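Local coordinates for protein P47 (Clostridium botulinum, PDB 6EKT), which has a tubular lipid-binding (TULIP) type fold and may be part of a complex that protects botulinum neurotoxin A2 in the host gut, at residues 130-134 and 164-170; 195-199 and 223-229. All coordinates share one frame; numbering follows the deposited sequence.

Contact 1: 130-134 and 164-170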
# COMPACT_ATOMS: atom_id res chain seq x y z
N ASN A 130 22.64 1.10 7.02
CA ASN A 130 23.21 1.76 8.18
C ASN A 130 24.24 0.83 8.83
O ASN A 130 23.88 -0.19 9.41
CB ASN A 130 22.11 2.14 9.18
CG ASN A 130 22.63 3.00 10.32
OD1 ASN A 130 23.82 3.31 10.41
ND2 ASN A 130 21.73 3.36 11.21
N PHE A 131 25.50 1.21 8.69
CA PHE A 131 26.63 0.40 9.16
C PHE A 131 26.83 0.56 10.67
O PHE A 131 27.56 -0.23 11.29
CB PHE A 131 27.92 0.80 8.43
CG PHE A 131 28.04 0.27 7.01
CD1 PHE A 131 26.95 -0.26 6.31
CD2 PHE A 131 29.26 0.37 6.35
CE1 PHE A 131 27.09 -0.69 4.99
CE2 PHE A 131 29.41 -0.07 5.03
CZ PHE A 131 28.32 -0.60 4.35
N GLY A 132 26.22 1.60 11.26
CA GLY A 132 26.29 1.86 12.70
C GLY A 132 27.70 2.19 13.15
O GLY A 132 28.41 2.96 12.49
N SER A 133 28.10 1.60 14.28
CA SER A 133 29.42 1.83 14.85
C SER A 133 29.86 0.58 15.59
O SER A 133 29.11 -0.39 15.67
CB SER A 133 29.41 3.06 15.78
OG SER A 133 28.69 2.80 16.97
N GLU A 134 31.08 0.58 16.14
CA GLU A 134 31.58 -0.57 16.90
C GLU A 134 30.76 -0.84 18.16
O GLU A 134 30.76 -1.95 18.67
CB GLU A 134 33.06 -0.41 17.23
CG GLU A 134 33.97 -0.67 16.02
CD GLU A 134 34.99 0.43 15.79
OE1 GLU A 134 35.79 0.70 16.72
OE2 GLU A 134 35.00 1.02 14.67
N ASN A 164 36.00 -3.56 10.90
CA ASN A 164 36.84 -2.37 10.84
C ASN A 164 36.72 -1.73 9.47
O ASN A 164 36.46 -0.53 9.37
CB ASN A 164 38.31 -2.70 11.08
CG ASN A 164 38.69 -2.74 12.54
OD1 ASN A 164 39.52 -3.55 12.92
ND2 ASN A 164 38.12 -1.87 13.35
N ALA A 165 36.88 -2.56 8.43
CA ALA A 165 36.87 -2.08 7.06
C ALA A 165 35.49 -1.53 6.64
O ALA A 165 35.40 -0.45 6.02
CB ALA A 165 37.36 -3.17 6.11
N PHE A 166 34.41 -2.22 7.01
CA PHE A 166 33.06 -1.73 6.69
C PHE A 166 32.78 -0.37 7.31
O PHE A 166 32.44 0.58 6.60
CB PHE A 166 31.97 -2.76 7.04
CG PHE A 166 31.71 -3.76 5.95
CD1 PHE A 166 32.72 -4.62 5.51
CD2 PHE A 166 30.46 -3.84 5.34
CE1 PHE A 166 32.49 -5.54 4.49
CE2 PHE A 166 30.22 -4.75 4.31
CZ PHE A 166 31.23 -5.60 3.89
N ILE A 167 32.97 -0.26 8.63
CA ILE A 167 32.69 0.99 9.34
C ILE A 167 33.56 2.14 8.79
O ILE A 167 33.03 3.22 8.50
CB ILE A 167 32.77 0.85 10.88
CG1 ILE A 167 31.58 0.01 11.38
CG2 ILE A 167 32.78 2.22 11.57
CD1 ILE A 167 31.82 -0.67 12.71
N GLN A 168 34.85 1.89 8.59
CA GLN A 168 35.73 2.94 8.08
C GLN A 168 35.38 3.39 6.65
O GLN A 168 35.64 4.54 6.29
CB GLN A 168 37.21 2.57 8.22
CG GLN A 168 38.13 3.78 8.17
CD GLN A 168 39.54 3.39 7.85
OE1 GLN A 168 39.86 3.06 6.70
NE2 GLN A 168 40.41 3.41 8.85
N ASN A 169 34.76 2.51 5.86
CA ASN A 169 34.42 2.80 4.46
C ASN A 169 32.93 3.05 4.23
O ASN A 169 32.44 2.97 3.09
CB ASN A 169 34.88 1.65 3.57
CG ASN A 169 36.37 1.62 3.38
OD1 ASN A 169 36.91 2.30 2.50
ND2 ASN A 169 37.06 0.82 4.19
N GLU A 170 32.22 3.38 5.30
CA GLU A 170 30.78 3.61 5.29
C GLU A 170 30.34 4.65 4.23
O GLU A 170 29.37 4.42 3.52
CB GLU A 170 30.32 3.93 6.73
CG GLU A 170 29.06 4.75 6.89
CD GLU A 170 29.34 6.22 7.13
OE1 GLU A 170 30.22 6.53 7.97
OE2 GLU A 170 28.68 7.06 6.49
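Phe-131 reaches from a break in strand 124-141 to the C-terminal end of helix 152-168, meeting Phe-166 in its last turn and Glu-170 just beyond it. From CB, CG is set beside the backbone N and anti to the carbonyl carbon (chi1 -77°), which carries the ring to the helix. Phe-131 CD2 lies 3.2 Å from Phe-166 O, the carbonyl oxygen sitting at the ring edge near its plane, and also touches Glu-170 CB. One atom further, Phe-131 CE2 approaches Phe-166 CD2 at 3.9 Å, and Phe-131 CZ, at the tip, meets Phe-166 CD2 as well. The two ring planes are inclined at 39°, an oblique pairing. This is sheet-on-helix packing in the N-terminal domain, which resembles OrfX2: Ile-111 of strand 108-118 and Ile-139 of strand 124-141 touch both phenylalanines, and Phe-53 meets the Phe-166 ring edge-to-face. At Phe-131 the strand is interrupted, and Asn-130 OD1 accepts from Gly-132 N (3.1 Å) in an Asx turn. Ile-167 CD1 packs against backbone, 3.7 Å from Glu-134 N. Glu-134 CG lies 3.9 Å from Ile-167 CD1, the two side chains crossing at a slant.

Contact 2: 195-199 and 223-229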
# COMPACT_ATOMS: atom_id res chain seq x y z
N LYS A 195 8.31 2.37 8.86
CA LYS A 195 9.18 1.29 9.30
C LYS A 195 9.56 0.43 8.10
O LYS A 195 8.72 0.21 7.21
CB LYS A 195 8.43 0.39 10.29
CG LYS A 195 9.32 -0.29 11.33
CD LYS A 195 8.63 -1.44 12.07
CE LYS A 195 7.36 -0.96 12.77
NZ LYS A 195 6.88 -1.78 13.92
N PHE A 196 10.79 -0.08 8.08
CA PHE A 196 11.20 -1.11 7.11
C PHE A 196 11.08 -2.52 7.69
O PHE A 196 11.44 -2.75 8.85
CB PHE A 196 12.64 -0.87 6.61
CG PHE A 196 13.24 -2.08 5.94
CD1 PHE A 196 12.81 -2.47 4.67
CD2 PHE A 196 14.17 -2.88 6.61
CE1 PHE A 196 13.32 -3.62 4.05
CE2 PHE A 196 14.69 -4.04 6.00
CZ PHE A 196 14.25 -4.41 4.72
N VAL A 197 10.59 -3.47 6.88
CA VAL A 197 10.48 -4.88 7.30
C VAL A 197 10.80 -5.77 6.11
O VAL A 197 10.28 -5.53 5.03
CB VAL A 197 9.03 -5.23 7.77
CG1 VAL A 197 8.96 -6.65 8.32
CG2 VAL A 197 8.57 -4.28 8.85
N TYR A 198 11.67 -6.77 6.32
CA TYR A 198 11.95 -7.78 5.28
C TYR A 198 11.05 -8.97 5.49
O TYR A 198 10.83 -9.36 6.63
CB TYR A 198 13.42 -8.25 5.32
CG TYR A 198 13.80 -9.13 4.14
CD1 TYR A 198 13.63 -10.52 4.18
CD2 TYR A 198 14.27 -8.55 2.96
CE1 TYR A 198 13.95 -11.31 3.07
CE2 TYR A 198 14.58 -9.33 1.86
CZ TYR A 198 14.44 -10.70 1.92
OH TYR A 198 14.75 -11.43 0.80
N TYR A 199 10.53 -9.56 4.41
CA TYR A 199 9.57 -10.66 4.50
C TYR A 199 9.98 -11.81 3.59
O TYR A 199 10.32 -11.57 2.43
CB TYR A 199 8.16 -10.16 4.09
CG TYR A 199 7.08 -11.23 4.05
CD1 TYR A 199 6.84 -11.97 2.87
CD2 TYR A 199 6.28 -11.51 5.17
CE1 TYR A 199 5.85 -12.94 2.80
CE2 TYR A 199 5.28 -12.49 5.11
CZ TYR A 199 5.07 -13.20 3.93
OH TYR A 199 4.09 -14.17 3.84
N LEU A 223 2.10 -0.98 17.48
CA LEU A 223 1.89 -1.74 16.23
C LEU A 223 3.05 -2.70 16.02
O LEU A 223 4.20 -2.36 16.26
CB LEU A 223 1.74 -0.82 15.00
CG LEU A 223 0.58 0.20 14.87
CD1 LEU A 223 0.72 0.96 13.56
CD2 LEU A 223 -0.81 -0.43 14.95
N SER A 224 2.74 -3.90 15.54
CA SER A 224 3.77 -4.87 15.18
C SER A 224 4.30 -4.58 13.78
O SER A 224 3.81 -3.69 13.10
CB SER A 224 3.19 -6.28 15.22
OG SER A 224 2.72 -6.58 16.52
N ALA A 225 5.32 -5.33 13.38
CA ALA A 225 5.89 -5.27 12.04
C ALA A 225 5.27 -6.39 11.17
O ALA A 225 5.93 -6.91 10.27
CB ALA A 225 7.41 -5.41 12.12
N ASN A 226 4.01 -6.72 11.43
CA ASN A 226 3.29 -7.72 10.63
C ASN A 226 2.96 -7.14 9.25
O ASN A 226 2.57 -5.97 9.13
CB ASN A 226 2.01 -8.18 11.34
CG ASN A 226 2.29 -8.98 12.61
OD1 ASN A 226 1.54 -8.88 13.60
ND2 ASN A 226 3.34 -9.77 12.60
N VAL A 227 3.20 -7.95 8.20
CA VAL A 227 2.93 -7.54 6.84
C VAL A 227 2.28 -8.67 6.03
O VAL A 227 2.56 -9.86 6.25
CB VAL A 227 4.21 -6.94 6.18
CG1 VAL A 227 5.34 -7.96 6.09
CG2 VAL A 227 3.91 -6.31 4.81
N ASP A 228 1.40 -8.29 5.10
CA ASP A 228 0.70 -9.25 4.27
C ASP A 228 1.53 -9.50 3.03
O ASP A 228 1.64 -8.62 2.17
CB ASP A 228 -0.70 -8.70 3.91
CG ASP A 228 -1.60 -9.76 3.29
OD1 ASP A 228 -1.09 -10.76 2.72
OD2 ASP A 228 -2.84 -9.61 3.40
N GLY A 229 2.16 -10.68 2.96
CA GLY A 229 2.94 -11.09 1.77
C GLY A 229 2.17 -11.10 0.45
O GLY A 229 2.77 -10.99 -0.63
O HOH W 1 5.82 0.21 15.48
O HOH W 2 1.75 -12.88 4.74
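With CG anti to the backbone N (chi1 176°), Tyr-199 sets its ring against Val-227 and Gly-229, while the chi1 of 62° at Val-227 places CG1 between its own N and carbonyl carbon, facing that ring. Val-227 CG1 comes within 3.8 Å of Tyr-199 CD2, approaching obliquely. Over one face of the ring lies Gly-229, whose CA makes a CH-pi contact 4.0 Å from the Tyr-199 centroid and 29° off the ring normal. A water joins the two residues as well, accepting from Gly-229 N and hydrogen-bonded to Tyr-199 OH at 2.8 Å. Strand 193-199 is an outermost strand of an antiparallel six-stranded sheet, paired with strand 208-214, and residues 223-229 belong to the long loop between that neighbour and strand 238-242. The loop segment passes the strand without a direct hydrogen bond to it. Midway, Val-197 CG2 rests on Ala-225 CB at 3.6 Å, and CG1 of the same valine faces Ala-225 O. Lys-195, bent at chi3, brings NZ beside the Ala-225 methyl, where it donates to a second water (2.7 Å from NZ), which in turn donates to Leu-223 O. Trp-27 also borders this end, touching Lys-195 and Leu-223 and donating its indole N-H to Ser-224 O.

Overall arrangement
The two contacts follow one another along the chain and use different sheets, their centres 26 Å apart and nearest atoms about 9 Å apart. Contact 1 is partly buried, its centre about 33 Å from the centre of the chain, where a helix end meets an interrupted strand; it is built mainly on aromatic and aliphatic packing. Contact 2 lies nearer the middle, its centre about 12 Å from the centre of the chain, but at the surface, where a loop passes an outermost strand. Neither contact has a direct hydrogen bond between its segments. In contact 2, however, a separate water bridges the segments at each end of a small apolar middle, whereas contact 1 has phenylalanines at its buried side and Glu-134 at its exposed margin.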